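Long-range contacts in BtGH115A (Bacteroides thetaiotaomicron, PDB 5BY3), which acts as a family GH115 4-O-methyl-alpha-glucuronidase with specificity for decorated arabinogalactans: residues Phe166-Asp171 / Ala214-Thr219; Met175-Lys180 / Asn612-Phe617. One frame throughout, in Å; residues are numbered along the deposited sequence.

Contact 1 of 2, residues Phe166-Asp171 / Ala214-Thr219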
ATOM      1  N   PHE A 166      -7.882  -0.467  -3.628  1.00 37.00           N
ATOM      2  CA  PHE A 166      -8.744   0.614  -4.004  1.00 35.45           C
ATOM      3  C   PHE A 166      -8.099   1.436  -5.167  1.00 35.60           C
ATOM      4  O   PHE A 166      -7.125   2.132  -4.937  1.00 35.60           O
ATOM      5  CB  PHE A 166      -8.981   1.460  -2.701  1.00 35.95           C
ATOM      6  CG  PHE A 166      -9.769   2.751  -2.899  1.00 33.92           C
ATOM      7  CD1 PHE A 166     -10.708   2.901  -3.940  1.00 33.90           C
ATOM      8  CD2 PHE A 166      -9.578   3.822  -2.015  1.00 31.55           C
ATOM      9  CE1 PHE A 166     -11.420   4.091  -4.107  1.00 32.15           C
ATOM     10  CE2 PHE A 166     -10.287   5.009  -2.176  1.00 32.78           C
ATOM     11  CZ  PHE A 166     -11.234   5.132  -3.212  1.00 31.97           C
ATOM     12  N   ILE A 167      -8.622   1.358  -6.404  1.00 37.52           N
ATOM     13  CA  ILE A 167      -8.171   2.281  -7.439  1.00 40.48           C
ATOM     14  C   ILE A 167      -8.770   3.662  -7.106  1.00 42.74           C
ATOM     15  O   ILE A 167      -9.993   3.788  -7.014  1.00 41.35           O
ATOM     16  CB  ILE A 167      -8.524   1.861  -8.893  1.00 42.21           C
ATOM     17  CG1 ILE A 167      -7.655   0.739  -9.439  1.00 43.28           C
ATOM     18  CG2 ILE A 167      -8.240   2.999  -9.866  1.00 38.76           C
ATOM     19  CD1 ILE A 167      -7.640  -0.525  -8.636  1.00 52.79           C
ATOM     20  N   ASN A 168      -7.897   4.664  -6.936  1.00 40.18           N
ATOM     21  CA  ASN A 168      -8.239   6.031  -6.481  1.00 38.35           C
ATOM     22  C   ASN A 168      -7.289   7.015  -7.102  1.00 37.91           C
ATOM     23  O   ASN A 168      -6.226   6.622  -7.545  1.00 42.37           O
ATOM     24  CB  ASN A 168      -8.056   6.125  -4.958  1.00 38.73           C
ATOM     25  CG  ASN A 168      -8.775   7.311  -4.326  1.00 37.56           C
ATOM     26  OD1 ASN A 168      -9.851   7.725  -4.769  1.00 40.43           O
ATOM     27  ND2 ASN A 168      -8.216   7.819  -3.241  1.00 37.85           N
ATOM     28  N   ASP A 169      -7.632   8.301  -7.130  1.00 37.83           N
ATOM     29  CA  ASP A 169      -6.728   9.306  -7.720  1.00 38.68           C
ATOM     30  C   ASP A 169      -6.286   8.950  -9.159  1.00 39.71           C
ATOM     31  O   ASP A 169      -5.152   9.267  -9.600  1.00 45.68           O
ATOM     32  CB  ASP A 169      -5.523   9.547  -6.796  1.00 37.37           C
ATOM     33  CG  ASP A 169      -5.940  10.019  -5.386  1.00 44.13           C
ATOM     34  OD1 ASP A 169      -6.716  11.013  -5.268  1.00 45.36           O
ATOM     35  OD2 ASP A 169      -5.485   9.398  -4.389  1.00 41.63           O
ATOM     36  N   GLU A 170      -7.225   8.336  -9.884  1.00 37.34           N
ATOM     37  CA  GLU A 170      -7.035   7.742 -11.192  1.00 39.74           C
ATOM     38  C   GLU A 170      -7.121   8.730 -12.367  1.00 38.80           C
ATOM     39  O   GLU A 170      -6.989   8.288 -13.527  1.00 39.75           O
ATOM     40  CB  GLU A 170      -8.047   6.584 -11.405  1.00 45.35           C
ATOM     41  CG  GLU A 170      -9.515   7.011 -11.640  1.00 49.13           C
ATOM     42  CD  GLU A 170     -10.373   7.172 -10.377  1.00 51.46           C
ATOM     43  OE1 GLU A 170      -9.824   7.444  -9.308  1.00 55.23           O
ATOM     44  OE2 GLU A 170     -11.623   7.022 -10.443  1.00 55.43           O
ATOM     45  N   ASP A 171      -7.334  10.026 -12.079  1.00 37.59           N
ATOM     46  CA  ASP A 171      -7.625  11.043 -13.118  1.00 41.38           C
ATOM     47  C   ASP A 171      -6.516  11.173 -14.170  1.00 44.62           C
ATOM     48  O   ASP A 171      -6.804  11.667 -15.263  1.00 47.30           O
ATOM     49  CB  ASP A 171      -7.832  12.473 -12.569  1.00 44.52           C
ATOM     50  CG  ASP A 171      -8.884  12.596 -11.450  1.00 44.66           C
ATOM     51  OD1 ASP A 171      -9.023  11.698 -10.598  1.00 45.94           O
ATOM     52  OD2 ASP A 171      -9.532  13.673 -11.393  1.00 43.73           O
ATOM     53  N   ALA A 214     -12.729   2.379  -8.940  1.00 46.37           N
ATOM     54  CA  ALA A 214     -12.545   3.858  -9.152  1.00 41.75           C
ATOM     55  C   ALA A 214     -13.865   4.549  -8.995  1.00 45.94           C
ATOM     56  O   ALA A 214     -14.895   3.995  -9.387  1.00 51.11           O
ATOM     57  CB  ALA A 214     -12.014   4.155 -10.549  1.00 38.10           C
HETATM   58  N   MSE A 215     -13.851   5.768  -8.480  1.00 47.82           N
HETATM   59  CA  MSE A 215     -15.096   6.419  -8.079  1.00 47.07           C
HETATM   60  C   MSE A 215     -14.984   7.903  -8.100  1.00 45.93           C
HETATM   61  O   MSE A 215     -15.879   8.612  -7.628  1.00 44.50           O
HETATM   62  CB  MSE A 215     -15.511   5.915  -6.672  1.00 45.97           C
HETATM   63  CG  MSE A 215     -14.497   6.040  -5.525  1.00 44.88           C
HETATM   64 SE   MSE A 215     -14.100   7.906  -5.012  1.00 45.47          SE
HETATM   65  CE  MSE A 215     -15.410   8.189  -3.560  1.00 47.93           C
ATOM     66  N   HIS A 216     -13.877   8.401  -8.623  1.00 46.75           N
ATOM     67  CA  HIS A 216     -13.721   9.834  -8.777  1.00 48.06           C
ATOM     68  C   HIS A 216     -14.756  10.384  -9.750  1.00 50.87           C
ATOM     69  O   HIS A 216     -15.166   9.691 -10.681  1.00 42.27           O
ATOM     70  CB  HIS A 216     -12.294  10.159  -9.226  1.00 47.54           C
ATOM     71  CG  HIS A 216     -11.391  10.540  -8.094  1.00 50.69           C
ATOM     72  ND1 HIS A 216     -10.303  11.374  -8.254  1.00 54.29           N
ATOM     73  CD2 HIS A 216     -11.440  10.235  -6.778  1.00 47.14           C
ATOM     74  CE1 HIS A 216      -9.715  11.554  -7.087  1.00 51.60           C
ATOM     75  NE2 HIS A 216     -10.387  10.872  -6.174  1.00 51.76           N
ATOM     76  N   GLU A 217     -15.166  11.633  -9.514  1.00 64.80           N
ATOM     77  CA  GLU A 217     -16.122  12.365 -10.376  1.00 68.46           C
ATOM     78  C   GLU A 217     -15.827  12.225 -11.877  1.00 63.89           C
ATOM     79  O   GLU A 217     -16.748  12.004 -12.656  1.00 68.41           O
ATOM     80  CB  GLU A 217     -16.330  13.840  -9.929  1.00 77.78           C
ATOM     81  CG  GLU A 217     -15.092  14.608  -9.413  1.00 92.42           C
ATOM     82  CD  GLU A 217     -14.628  14.225  -7.989  1.00 90.45           C
ATOM     83  OE1 GLU A 217     -13.421  13.915  -7.812  1.00 81.28           O
ATOM     84  OE2 GLU A 217     -15.453  14.246  -7.043  1.00 84.13           O
ATOM     85  N   CYS A 218     -14.551  12.258 -12.259  1.00 58.53           N
ATOM     86  CA  CYS A 218     -14.104  11.965 -13.646  1.00 60.15           C
ATOM     87  C   CYS A 218     -14.393  10.554 -14.225  1.00 56.63           C
ATOM     88  O   CYS A 218     -14.194  10.328 -15.412  1.00 57.98           O
ATOM     89  CB  CYS A 218     -12.597  12.249 -13.772  1.00 60.74           C
ATOM     90  SG  CYS A 218     -11.524  11.006 -12.985  1.00 62.94           S
ATOM     91  N   THR A 219     -14.838   9.622 -13.388  1.00 51.51           N
ATOM     92  CA  THR A 219     -15.035   8.212 -13.770  1.00 52.66           C
ATOM     93  C   THR A 219     -16.529   7.770 -13.748  1.00 48.73           C
ATOM     94  O   THR A 219     -17.296   8.205 -12.900  1.00 48.14           O
ATOM     95  CB  THR A 219     -14.178   7.319 -12.833  1.00 47.94           C
ATOM     96  OG1 THR A 219     -12.808   7.563 -13.112  1.00 45.85           O
ATOM     97  CG2 THR A 219     -14.442   5.833 -13.007  1.00 47.80           C
TER
HETATM   98  O   HOH W   1     -11.299   6.431  -7.179  1.00 47.26           O
HETATM   99  O   HOH W   2     -12.278  13.715 -10.725  1.00 48.48           O

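Contact 2 of 2, residues Met175-Lys180 / Asn612-Phe617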
HETATM    1  N   MSE A 175      -7.494   5.859 -15.334  1.00 45.07           N
HETATM    2  CA  MSE A 175      -8.758   6.209 -16.078  1.00 49.39           C
HETATM    3  C   MSE A 175      -8.473   6.461 -17.573  1.00 49.65           C
HETATM    4  O   MSE A 175      -8.996   5.703 -18.388  1.00 47.40           O
HETATM    5  CB  MSE A 175      -9.697   7.221 -15.412  1.00 47.81           C
HETATM    6  CG  MSE A 175     -11.064   7.266 -16.109  1.00 46.58           C
HETATM    7 SE   MSE A 175     -10.982   8.428 -17.720  1.00 51.85          SE
HETATM    8  CE  MSE A 175     -10.807  10.235 -16.980  1.00 41.74           C
ATOM      9  N   PRO A 176      -7.635   7.450 -17.951  1.00 48.04           N
ATOM     10  CA  PRO A 176      -7.387   7.682 -19.402  1.00 48.57           C
ATOM     11  C   PRO A 176      -6.769   6.489 -20.109  1.00 49.13           C
ATOM     12  O   PRO A 176      -7.102   6.224 -21.256  1.00 53.48           O
ATOM     13  CB  PRO A 176      -6.439   8.889 -19.451  1.00 44.53           C
ATOM     14  CG  PRO A 176      -5.899   9.041 -18.073  1.00 46.49           C
ATOM     15  CD  PRO A 176      -6.845   8.375 -17.110  1.00 47.77           C
ATOM     16  N   TRP A 177      -5.907   5.751 -19.425  1.00 45.82           N
ATOM     17  CA  TRP A 177      -5.338   4.549 -20.017  1.00 41.87           C
ATOM     18  C   TRP A 177      -6.429   3.536 -20.401  1.00 45.44           C
ATOM     19  O   TRP A 177      -6.413   2.983 -21.499  1.00 46.12           O
ATOM     20  CB  TRP A 177      -4.311   3.932 -19.078  1.00 38.86           C
ATOM     21  CG  TRP A 177      -3.894   2.605 -19.516  1.00 38.08           C
ATOM     22  CD1 TRP A 177      -3.010   2.312 -20.535  1.00 39.68           C
ATOM     23  CD2 TRP A 177      -4.345   1.350 -18.988  1.00 36.39           C
ATOM     24  NE1 TRP A 177      -2.899   0.946 -20.659  1.00 40.85           N
ATOM     25  CE2 TRP A 177      -3.716   0.333 -19.737  1.00 35.49           C
ATOM     26  CE3 TRP A 177      -5.241   0.989 -17.966  1.00 40.13           C
ATOM     27  CZ2 TRP A 177      -3.925  -1.028 -19.487  1.00 37.37           C
ATOM     28  CZ3 TRP A 177      -5.461  -0.400 -17.718  1.00 40.53           C
ATOM     29  CH2 TRP A 177      -4.809  -1.378 -18.483  1.00 36.80           C
ATOM     30  N   SER A 178      -7.378   3.301 -19.501  1.00 46.59           N
ATOM     31  CA  SER A 178      -8.477   2.379 -19.786  1.00 48.64           C
ATOM     32  C   SER A 178      -9.407   2.876 -20.923  1.00 49.14           C
ATOM     33  O   SER A 178      -9.611   2.157 -21.915  1.00 47.16           O
ATOM     34  CB  SER A 178      -9.284   2.099 -18.519  1.00 46.83           C
ATOM     35  OG  SER A 178     -10.281   1.156 -18.811  1.00 50.85           O
ATOM     36  N   ASN A 179      -9.918   4.104 -20.743  1.00 46.52           N
ATOM     37  CA  ASN A 179     -10.837   4.838 -21.619  1.00 49.72           C
ATOM     38  C   ASN A 179     -10.344   5.194 -23.033  1.00 51.22           C
ATOM     39  O   ASN A 179     -11.146   5.484 -23.907  1.00 50.58           O
ATOM     40  CB  ASN A 179     -11.200   6.142 -20.893  1.00 51.80           C
ATOM     41  CG  ASN A 179     -12.397   6.853 -21.489  1.00 47.98           C
ATOM     42  OD1 ASN A 179     -13.511   6.343 -21.471  1.00 56.61           O
ATOM     43  ND2 ASN A 179     -12.176   8.048 -21.972  1.00 42.37           N
ATOM     44  N   LYS A 180      -9.032   5.207 -23.250  1.00 52.12           N
ATOM     45  CA  LYS A 180      -8.475   5.541 -24.582  1.00 57.38           C
ATOM     46  C   LYS A 180      -7.467   4.507 -25.123  1.00 54.82           C
ATOM     47  O   LYS A 180      -7.476   4.226 -26.310  1.00 57.89           O
ATOM     48  CB  LYS A 180      -7.879   6.963 -24.639  1.00 57.13           C
ATOM     49  CG  LYS A 180      -8.569   7.986 -23.758  1.00 61.37           C
ATOM     50  CD  LYS A 180      -9.438   9.003 -24.468  1.00 67.43           C
ATOM     51  CE  LYS A 180      -9.174  10.338 -23.764  1.00 71.57           C
ATOM     52  NZ  LYS A 180     -10.090  11.455 -24.100  1.00 75.70           N
ATOM     53  N   ASN A 612       0.259   3.457 -22.951  1.00 47.19           N
ATOM     54  CA  ASN A 612       0.095   4.859 -23.293  1.00 49.92           C
ATOM     55  C   ASN A 612      -0.957   5.553 -22.393  1.00 49.44           C
ATOM     56  O   ASN A 612      -2.048   4.977 -22.174  1.00 43.75           O
ATOM     57  CB  ASN A 612      -0.215   5.035 -24.781  1.00 49.32           C
ATOM     58  CG  ASN A 612      -0.179   6.491 -25.204  1.00 48.63           C
ATOM     59  OD1 ASN A 612       0.597   7.285 -24.681  1.00 47.42           O
ATOM     60  ND2 ASN A 612      -1.055   6.857 -26.128  1.00 56.55           N
ATOM     61  N   ARG A 613      -0.605   6.753 -21.877  1.00 44.37           N
ATOM     62  CA  ARG A 613      -1.422   7.526 -20.897  1.00 48.38           C
ATOM     63  C   ARG A 613      -1.379   7.099 -19.415  1.00 49.01           C
ATOM     64  O   ARG A 613      -1.858   7.850 -18.552  1.00 54.31           O
ATOM     65  CB  ARG A 613      -2.907   7.578 -21.296  1.00 56.29           C
ATOM     66  CG  ARG A 613      -3.180   8.122 -22.679  1.00 60.05           C
ATOM     67  CD  ARG A 613      -4.662   8.060 -22.989  1.00 60.54           C
ATOM     68  NE  ARG A 613      -4.948   9.072 -24.002  1.00 66.74           N
ATOM     69  CZ  ARG A 613      -4.861   8.861 -25.310  1.00 70.13           C
ATOM     70  NH1 ARG A 613      -4.522   7.653 -25.774  1.00 61.45           N
ATOM     71  NH2 ARG A 613      -5.127   9.862 -26.147  1.00 72.07           N
HETATM   72  N   MSE A 614      -0.866   5.904 -19.112  1.00 44.18           N
HETATM   73  CA  MSE A 614      -0.749   5.423 -17.732  1.00 39.45           C
HETATM   74  C   MSE A 614       0.161   6.281 -16.885  1.00 39.41           C
HETATM   75  O   MSE A 614       0.015   6.290 -15.673  1.00 38.29           O
HETATM   76  CB  MSE A 614      -0.255   3.989 -17.803  1.00 40.42           C
HETATM   77  CG  MSE A 614      -0.065   3.248 -16.480  1.00 41.24           C
HETATM   78 SE   MSE A 614      -1.583   3.248 -15.233  1.00 42.68          SE
HETATM   79  CE  MSE A 614      -2.212   1.449 -15.620  1.00 38.07           C
HETATM   80  N   MSE A 615       1.087   7.025 -17.508  1.00 41.19           N
HETATM   81  CA  MSE A 615       2.091   7.816 -16.774  1.00 40.92           C
HETATM   82  C   MSE A 615       2.053   9.264 -17.114  1.00 44.91           C
HETATM   83  O   MSE A 615       2.232   9.657 -18.279  1.00 49.60           O
HETATM   84  CB  MSE A 615       3.510   7.326 -16.970  1.00 37.32           C
HETATM   85  CG  MSE A 615       4.516   8.063 -16.067  1.00 39.24           C
HETATM   86 SE   MSE A 615       4.124   7.825 -14.144  1.00 44.14          SE
HETATM   87  CE  MSE A 615       4.519   5.889 -14.079  1.00 42.59           C
ATOM     88  N   ASP A 616       1.845  10.067 -16.075  1.00 40.35           N
ATOM     89  CA  ASP A 616       1.725  11.506 -16.223  1.00 40.86           C
ATOM     90  C   ASP A 616       2.664  12.106 -15.204  1.00 41.37           C
ATOM     91  O   ASP A 616       2.467  11.923 -14.004  1.00 49.45           O
ATOM     92  CB  ASP A 616       0.273  11.939 -15.979  1.00 37.15           C
ATOM     93  CG  ASP A 616       0.052  13.414 -16.172  1.00 39.23           C
ATOM     94  OD1 ASP A 616       1.022  14.186 -16.081  1.00 41.73           O
ATOM     95  OD2 ASP A 616      -1.121  13.829 -16.397  1.00 41.40           O
ATOM     96  N   PHE A 617       3.694  12.800 -15.671  1.00 36.86           N
ATOM     97  CA  PHE A 617       4.672  13.332 -14.747  1.00 38.56           C
ATOM     98  C   PHE A 617       4.241  14.648 -14.061  1.00 39.99           C
ATOM     99  O   PHE A 617       4.986  15.192 -13.231  1.00 39.37           O
ATOM    100  CB  PHE A 617       6.090  13.352 -15.373  1.00 43.27           C
ATOM    101  CG  PHE A 617       6.354  14.465 -16.392  1.00 46.36           C
ATOM    102  CD1 PHE A 617       6.121  14.262 -17.763  1.00 47.24           C
ATOM    103  CD2 PHE A 617       6.941  15.677 -15.993  1.00 45.58           C
ATOM    104  CE1 PHE A 617       6.407  15.263 -18.703  1.00 52.73           C
ATOM    105  CE2 PHE A 617       7.245  16.671 -16.940  1.00 53.08           C
ATOM    106  CZ  PHE A 617       6.972  16.470 -18.297  1.00 48.26           C
TER

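Contact 1 of 2, residues Phe166-Asp171 / Ala214-Thr219
H216 and D171 join the two loops through a His-carboxylate hydrogen bond: ND1 of H216 donates to OD1 of D171 at 2.7 Å (N-H...O angle 150°). The carboxylate uses its syn lone pair and stands almost square to the imidazole, whose plane the acceptor leaves by 19°. E170 appears to join through OE2, whose modelled position crowds CB of A214 and is therefore doubtful: it would accept from the backbone N of H216 at 3.2 Å and from OG1 of T219, and weakly from N of M215. The bend at chi2 of E170 (-89°) turns its carboxylate toward 214-219.

These loops leave the C-terminal ends of the neighbouring parallel strands 162-166 and 210-212, the end of a TIM barrel where active sites lie. The side chain of D169 comes within about 6 Å of a bound nickel ion, which L404 and D436 coordinate, and the backbone N of D169 sits over one face of the H216 ring. Replacing H216 with an alanine would probably leave OD1 of D171 without its imidazole partner and that carboxylate freer to turn.

One water accepts from N of M215 at 2.9 Å and can donate to O of I167 or OE1 of E170, though acceptors around it outnumber its protons; a second links OD2 of D171 to N of C218, and less certainly to OE1 of the poorly ordered E217.

Apolar contacts are fewer. CG of M215, a selenomethionine, meets the F166 ring at its edge, 3.9 Å from CE1, and CG2 of I167 touches CB of A214 at 4.0 Å.

Contact 2 of 2, residues Met175-Lys180 / Asn612-Phe617
W177 and M614 form the tightly packed half of this contact. CE of M614, a selenomethionine, lies over one face of the indole, 4.2 Å from the centroid of its six-membered ring and 24° off the normal, a CH-pi approach. Its SE stands oblique to the five-membered ring, making the pair a Met-aromatic contact. M614 runs out with CG anti to the backbone N (chi1 -179°) and then bends at chi2 and chi3 to carry the methyl across the indole. At the indole edge, near the ring plane, CD1 of W177 meets O of N612 at 3.3 Å. That carbonyl accepts a hydrogen bond from OG1 of T181, while NE1 of W177 donates to O of K610; rings of W611 and Y182 also meet the indole.

The arrangement joins helix 174-182, the first helix after strand 162-166 of the TIM-barrel sheet, to a loop that follows helix 587-603, so it ties the barrel to a distant part of the chain. The helix widens into a pi-type turn at 177-180.

Toward solvent the packing is looser, and no hydrogen bond passes between the segments. R613 reaches out extended from CG to NE, alongside the helix: its CD comes 3.5 Å from O of P176 and 4.0 Å from CB of that proline. CB of K180 sits over one face of the guanidinium, 3.6 Å from NH1, with the two side chains crossing at about a right angle. Their charged ends diverge, leaving NZ of K180 and NH2 of R613 5.6 Å apart, like charges that would probably discourage closer approach.

In the fold
Contact 1 is the core contact, a mostly buried meeting of two loops at the ends of adjacent barrel strands; contact 2 is only partly buried and runs out to solvent. The first relies on carboxylates, a histidine and water, the second on aromatic and aliphatic packing with no direct hydrogen bond between its segments. Helix 174-182 connects them, since only two residues separate it from 166-171: N of M175 probably donates a hydrogen bond to O of E170 at 3.1 Å, and the side chain of M175 packs against T219. Both contacts also come near the nickel ion, through D169 and M614 respectively.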